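Local structure of flap endonuclease 1 (Desulfurococcus amylolyticus, 3ORY) at residues G74-T79 and D154-P159; I243-G248 and I291-Y296. The protein probably cleaves flapped DNA as a structure-specific endonuclease of the FEN1/XPG family, as its relatives do during replication and repair. All blocks are in the same frame, centred on the assembly; numbering follows the deposited sequence.

Contact 1: G74-T79 and D154-P159; sequences GLFYRT and DAMGIP
A Met-aromatic contact between M156 and F76 heads the buried packing of helix 70-84 against the C-terminal end of helix 143-156. M156 SD lies 5.3 Å from the centroid of the F76 ring and 78° off the ring normal, so the sulfur meets the ring edge rather than a face; its nearest ring atom, F76 CD1, is 3.9 Å away. The M156 chain is extended from CA to SD (chi2), then bent at chi3 (70°), which carries CE along helix 70-84. There the methyl sits 3.7 Å from F76 O and 3.9 Å from T79 CB, spanning about one turn of helix 70-84, from F76 to T79. The T79 and I158 side chains reach toward each other tip to tip, with T79 CG2 3.9 Å from I158 CG1. The hydroxyl of T79 is turned back on its own helix: OG1 donates to L75 O at 2.6 Å, in the carbonyl plane at a C=O...O angle of 151°, and L75 O also accepts from T79 N. Both helices lead into neighbouring parallel strands, 88-93 and 160-162, of the alpha/beta PIN-type nuclease core. A Schellman motif with G157 at positive phi, its N bonded to D154 O at 3.1 Å, ends the second helix and brings I158 round to T79. From strand 88-93, Y91 OH is hydrogen-bonded to T79 OG1, while Y340 of helix 330-347 uses its hydroxyl to bond M156 O.

Contact 2: I243-G248 and I291-Y296; sequences IGILLG and IAIKKY. With PO4 (phosphate ion), chain D.
I245 meets I293 and K294 through the end of its side chain, with CD1 as the central atom. That methyl lies 3.7 Å from I293 CG2 and 3.5 Å from K294 N, and it also touches K294 CB at 4.0 Å, so it rests on the backbone between the two residues as well as on their side chains. I245 CG1 adds a second approach to I293 CG2, at 3.8 Å. The extended chi2 of I245 (168°) holds CD1 out from helix 237-247 and accounts for this reach. I293 is packed further by Y251 and V288.

K294 divides its roles: CB borders the apolar contact, while the rest of the chain, bent at chi3 (73°), leads the ammonium group elsewhere. NZ donates to two oxygens of one phosphate ion, O3 at 3.0 Å and O2 at 3.1 Å, and forms a salt bridge with E238 on helix 237-247. The lysine therefore ties its helix to the neighbouring one by charge as well. The phosphate, which probably came from the crystallisation medium, is also bound by the backbone amides of I274 and E275.

On helix 237-247, I243 and L246 pack on A264 of helix 261-271. Through I293 and K294, helix 290-298 thus packs against the first helix of what is probably the helix-two-turn-helix motif by which FEN1 relatives grip duplex DNA, with 261-271 as its second helix.

Overall arrangement
Contacts 1 and 2 lie on opposite sides of the chain's centre, with their own centres 33 Å apart and their nearest atoms about 21 Å apart, so they do not touch. They come in series: contact 1 closes at P159 before contact 2 opens at I243. No helix is shared. Contact 1 joins helices 70-84 and 143-156, which lead into parallel strands of the central sheet, and links the XPG N-terminal domain to roughly the beginning of the I-region. Contact 2 joins helices 237-247 and 290-298. Contact 1 therefore lies beside the PIN-type sheet, and contact 2 in the helical region after the last strand, 216-225, probably the part that binds duplex DNA.

Contact 1: G74-T79 and D154-P159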
loop_
_atom_site.group_PDB
_atom_site.type_symbol
_atom_site.label_atom_id
_atom_site.label_comp_id
_atom_site.label_asym_id
_atom_site.label_seq_id
_atom_site.Cartn_x
_atom_site.Cartn_y
_atom_site.Cartn_z
ATOM N N GLY A 74 -1.592 -7.844 10.979
ATOM C CA GLY A 74 -1.502 -7.927 9.522
ATOM C C GLY A 74 -0.119 -8.284 9.027
ATOM O O GLY A 74 0.041 -9.211 8.219
ATOM N N LEU A 75 0.891 -7.570 9.515
ATOM C CA LEU A 75 2.238 -7.812 9.055
ATOM C C LEU A 75 2.681 -9.257 9.340
ATOM O O LEU A 75 3.301 -9.895 8.499
ATOM C CB LEU A 75 3.211 -6.817 9.679
ATOM C CG LEU A 75 4.618 -6.730 9.082
ATOM C CD1 LEU A 75 4.587 -6.276 7.632
ATOM C CD2 LEU A 75 5.447 -5.756 9.898
ATOM N N PHE A 76 2.362 -9.751 10.528
ATOM C CA PHE A 76 2.693 -11.121 10.897
ATOM C C PHE A 76 1.976 -12.147 10.016
ATOM O O PHE A 76 2.616 -12.904 9.284
ATOM C CB PHE A 76 2.373 -11.347 12.378
ATOM C CG PHE A 76 2.703 -12.734 12.881
ATOM C CD1 PHE A 76 4.021 -13.202 12.886
ATOM C CD2 PHE A 76 1.696 -13.558 13.387
ATOM C CE1 PHE A 76 4.318 -14.490 13.374
ATOM C CE2 PHE A 76 1.987 -14.840 13.877
ATOM C CZ PHE A 76 3.297 -15.301 13.872
ATOM N N TYR A 77 0.653 -12.149 10.071
ATOM C CA TYR A 77 -0.131 -13.193 9.414
ATOM C C TYR A 77 -0.087 -13.133 7.890
ATOM O O TYR A 77 -0.024 -14.173 7.239
ATOM C CB TYR A 77 -1.573 -13.213 9.937
ATOM C CG TYR A 77 -1.656 -13.692 11.374
ATOM C CD1 TYR A 77 -1.366 -15.026 11.703
ATOM C CD2 TYR A 77 -2.025 -12.825 12.405
ATOM C CE1 TYR A 77 -1.437 -15.478 13.027
ATOM C CE2 TYR A 77 -2.105 -13.274 13.735
ATOM C CZ TYR A 77 -1.804 -14.595 14.031
ATOM O OH TYR A 77 -1.871 -15.036 15.334
ATOM N N ARG A 78 -0.109 -11.923 7.328
ATOM C CA ARG A 78 -0.054 -11.770 5.876
ATOM C C ARG A 78 1.311 -12.162 5.321
ATOM O O ARG A 78 1.390 -12.804 4.272
ATOM C CB ARG A 78 -0.416 -10.343 5.455
ATOM C CG ARG A 78 -0.272 -10.049 3.958
ATOM C CD ARG A 78 -1.212 -10.917 3.111
ATOM N NE ARG A 78 -2.608 -10.815 3.542
ATOM C CZ ARG A 78 -3.652 -11.112 2.771
ATOM N NH1 ARG A 78 -3.466 -11.514 1.522
ATOM N NH2 ARG A 78 -4.884 -10.992 3.243
ATOM N N THR A 79 2.381 -11.788 6.026
ATOM C CA THR A 79 3.733 -12.144 5.581
ATOM C C THR A 79 3.928 -13.659 5.591
ATOM O O THR A 79 4.537 -14.210 4.672
ATOM C CB THR A 79 4.835 -11.450 6.399
ATOM O OG1 THR A 79 4.665 -10.027 6.307
ATOM C CG2 THR A 79 6.225 -11.813 5.868
ATOM N N ASP A 154 12.539 -8.244 11.371
ATOM C CA ASP A 154 13.841 -8.760 11.816
ATOM C C ASP A 154 13.682 -10.108 12.523
ATOM O O ASP A 154 14.383 -11.074 12.201
ATOM C CB ASP A 154 14.550 -7.786 12.776
ATOM C CG ASP A 154 14.971 -6.480 12.104
ATOM O OD1 ASP A 154 14.917 -6.386 10.858
ATOM O OD2 ASP A 154 15.346 -5.537 12.842
ATOM N N ALA A 155 12.764 -10.169 13.484
ATOM C CA ALA A 155 12.490 -11.417 14.207
ATOM C C ALA A 155 12.025 -12.551 13.282
ATOM O O ALA A 155 12.344 -13.728 13.517
ATOM C CB ALA A 155 11.482 -11.175 15.315
ATOM N N MET A 156 11.284 -12.196 12.231
ATOM C CA MET A 156 10.753 -13.179 11.266
ATOM C C MET A 156 11.783 -13.593 10.205
ATOM O O MET A 156 11.544 -14.523 9.441
ATOM C CB MET A 156 9.493 -12.636 10.565
ATOM C CG MET A 156 8.290 -12.382 11.484
ATOM S SD MET A 156 6.851 -11.687 10.614
ATOM C CE MET A 156 6.321 -13.087 9.628
ATOM N N GLY A 157 12.913 -12.894 10.148
ATOM C CA GLY A 157 13.951 -13.182 9.155
ATOM C C GLY A 157 13.651 -12.608 7.780
ATOM O O GLY A 157 14.254 -13.018 6.778
ATOM N N ILE A 158 12.736 -11.638 7.745
ATOM C CA ILE A 158 12.291 -11.003 6.512
ATOM C C ILE A 158 13.046 -9.689 6.292
ATOM O O ILE A 158 13.030 -8.816 7.152
ATOM C CB ILE A 158 10.768 -10.763 6.534
ATOM C CG1 ILE A 158 10.006 -12.097 6.727
ATOM C CG2 ILE A 158 10.304 -10.015 5.276
ATOM C CD1 ILE A 158 10.124 -13.095 5.550
ATOM N N PRO A 159 13.721 -9.556 5.141
ATOM C CA PRO A 159 14.507 -8.357 4.839
ATOM C C PRO A 159 13.640 -7.125 4.613
ATOM O O PRO A 159 12.502 -7.229 4.144
ATOM C CB PRO A 159 15.213 -8.722 3.533
ATOM C CG PRO A 159 14.285 -9.720 2.887
ATOM C CD PRO A 159 13.755 -10.532 4.037
#

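Contact 2: I243-G248 and I291-Y296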
loop_
_atom_site.group_PDB
_atom_site.type_symbol
_atom_site.label_atom_id
_atom_site.label_comp_id
_atom_site.label_asym_id
_atom_site.label_seq_id
_atom_site.Cartn_x
_atom_site.Cartn_y
_atom_site.Cartn_z
ATOM N N ILE A 243 -0.446 12.985 -14.793
ATOM C CA ILE A 243 -1.735 12.567 -14.247
ATOM C C ILE A 243 -1.653 12.525 -12.720
ATOM O O ILE A 243 -2.534 13.062 -12.027
ATOM C CB ILE A 243 -2.229 11.218 -14.826
ATOM C CG1 ILE A 243 -2.576 11.372 -16.314
ATOM C CG2 ILE A 243 -3.477 10.737 -14.070
ATOM C CD1 ILE A 243 -2.730 10.041 -17.053
ATOM N N GLY A 244 -0.572 11.938 -12.204
ATOM C CA GLY A 244 -0.362 11.863 -10.754
ATOM C C GLY A 244 -0.284 13.226 -10.088
ATOM O O GLY A 244 -0.830 13.422 -8.984
ATOM N N ILE A 245 0.410 14.157 -10.743
ATOM C CA ILE A 245 0.573 15.523 -10.239
ATOM C C ILE A 245 -0.782 16.244 -10.165
ATOM O O ILE A 245 -1.054 16.988 -9.207
ATOM C CB ILE A 245 1.610 16.314 -11.084
ATOM C CG1 ILE A 245 3.021 15.739 -10.870
ATOM C CG2 ILE A 245 1.576 17.805 -10.745
ATOM C CD1 ILE A 245 4.094 16.235 -11.853
ATOM N N LEU A 246 -1.636 16.011 -11.160
ATOM C CA LEU A 246 -2.975 16.610 -11.152
ATOM C C LEU A 246 -3.808 16.068 -10.002
ATOM O O LEU A 246 -4.628 16.788 -9.413
ATOM C CB LEU A 246 -3.690 16.381 -12.485
ATOM C CG LEU A 246 -3.121 17.155 -13.675
ATOM C CD1 LEU A 246 -3.947 16.884 -14.925
ATOM C CD2 LEU A 246 -3.101 18.640 -13.372
ATOM N N LEU A 247 -3.586 14.799 -9.682
ATOM C CA LEU A 247 -4.297 14.157 -8.581
ATOM C C LEU A 247 -3.721 14.540 -7.209
ATOM O O LEU A 247 -4.465 14.642 -6.220
ATOM C CB LEU A 247 -4.321 12.637 -8.780
ATOM C CG LEU A 247 -5.021 12.146 -10.058
ATOM C CD1 LEU A 247 -4.982 10.615 -10.105
ATOM C CD2 LEU A 247 -6.464 12.650 -10.124
ATOM N N GLY A 248 -2.411 14.761 -7.156
ATOM C CA GLY A 248 -1.755 15.207 -5.938
ATOM C C GLY A 248 -0.665 14.278 -5.432
ATOM O O GLY A 248 -0.897 13.083 -5.249
ATOM N N ILE A 291 6.736 21.172 -13.223
ATOM C CA ILE A 291 7.828 20.646 -14.048
ATOM C C ILE A 291 8.917 20.018 -13.175
ATOM O O ILE A 291 9.410 18.923 -13.470
ATOM C CB ILE A 291 8.430 21.706 -15.019
ATOM C CG1 ILE A 291 7.366 22.160 -16.035
ATOM C CG2 ILE A 291 9.650 21.119 -15.759
ATOM C CD1 ILE A 291 7.810 23.287 -17.001
ATOM N N ALA A 292 9.279 20.697 -12.097
ATOM C CA ALA A 292 10.267 20.155 -11.164
ATOM C C ALA A 292 9.793 18.847 -10.519
ATOM O O ALA A 292 10.586 17.922 -10.321
ATOM C CB ALA A 292 10.623 21.200 -10.086
ATOM N N ILE A 293 8.503 18.772 -10.193
ATOM C CA ILE A 293 7.934 17.556 -9.603
ATOM C C ILE A 293 8.003 16.400 -10.608
ATOM O O ILE A 293 8.410 15.297 -10.257
ATOM C CB ILE A 293 6.477 17.748 -9.115
ATOM C CG1 ILE A 293 6.420 18.799 -8.006
ATOM C CG2 ILE A 293 5.920 16.431 -8.591
ATOM C CD1 ILE A 293 4.989 19.270 -7.654
ATOM N N LYS A 294 7.610 16.658 -11.852
ATOM C CA LYS A 294 7.733 15.663 -12.917
ATOM C C LYS A 294 9.173 15.161 -13.065
ATOM O O LYS A 294 9.431 13.943 -13.063
ATOM C CB LYS A 294 7.241 16.247 -14.258
ATOM C CG LYS A 294 7.377 15.258 -15.434
ATOM C CD LYS A 294 6.875 15.846 -16.763
ATOM C CE LYS A 294 7.852 16.897 -17.319
ATOM N NZ LYS A 294 7.423 17.444 -18.660
ATOM N N LYS A 295 10.117 16.093 -13.184
ATOM C CA LYS A 295 11.532 15.714 -13.341
ATOM C C LYS A 295 12.054 14.923 -12.152
ATOM O O LYS A 295 12.929 14.054 -12.311
ATOM C CB LYS A 295 12.419 16.937 -13.610
ATOM C CG LYS A 295 12.117 17.626 -14.947
ATOM C CD LYS A 295 13.085 18.796 -15.193
ATOM C CE LYS A 295 12.833 19.463 -16.550
ATOM N NZ LYS A 295 12.852 18.469 -17.661
ATOM N N TYR A 296 11.540 15.229 -10.957
ATOM C CA TYR A 296 11.902 14.443 -9.779
ATOM C C TYR A 296 11.377 13.006 -9.899
ATOM O O TYR A 296 12.119 12.045 -9.677
ATOM C CB TYR A 296 11.418 15.080 -8.461
ATOM C CG TYR A 296 11.774 14.180 -7.313
ATOM C CD1 TYR A 296 13.076 14.152 -6.817
ATOM C CD2 TYR A 296 10.837 13.284 -6.778
ATOM C CE1 TYR A 296 13.432 13.290 -5.785
ATOM C CE2 TYR A 296 11.192 12.411 -5.758
ATOM C CZ TYR A 296 12.490 12.427 -5.261
ATOM O OH TYR A 296 12.875 11.555 -4.253
HETATM P P PO4 D . 4.516 19.596 -18.380
HETATM O O1 PO4 D . 4.170 20.163 -17.021
HETATM O O2 PO4 D . 5.876 20.089 -18.789
HETATM O O3 PO4 D . 4.543 18.100 -18.326
HETATM O O4 PO4 D . 3.448 20.069 -19.334
#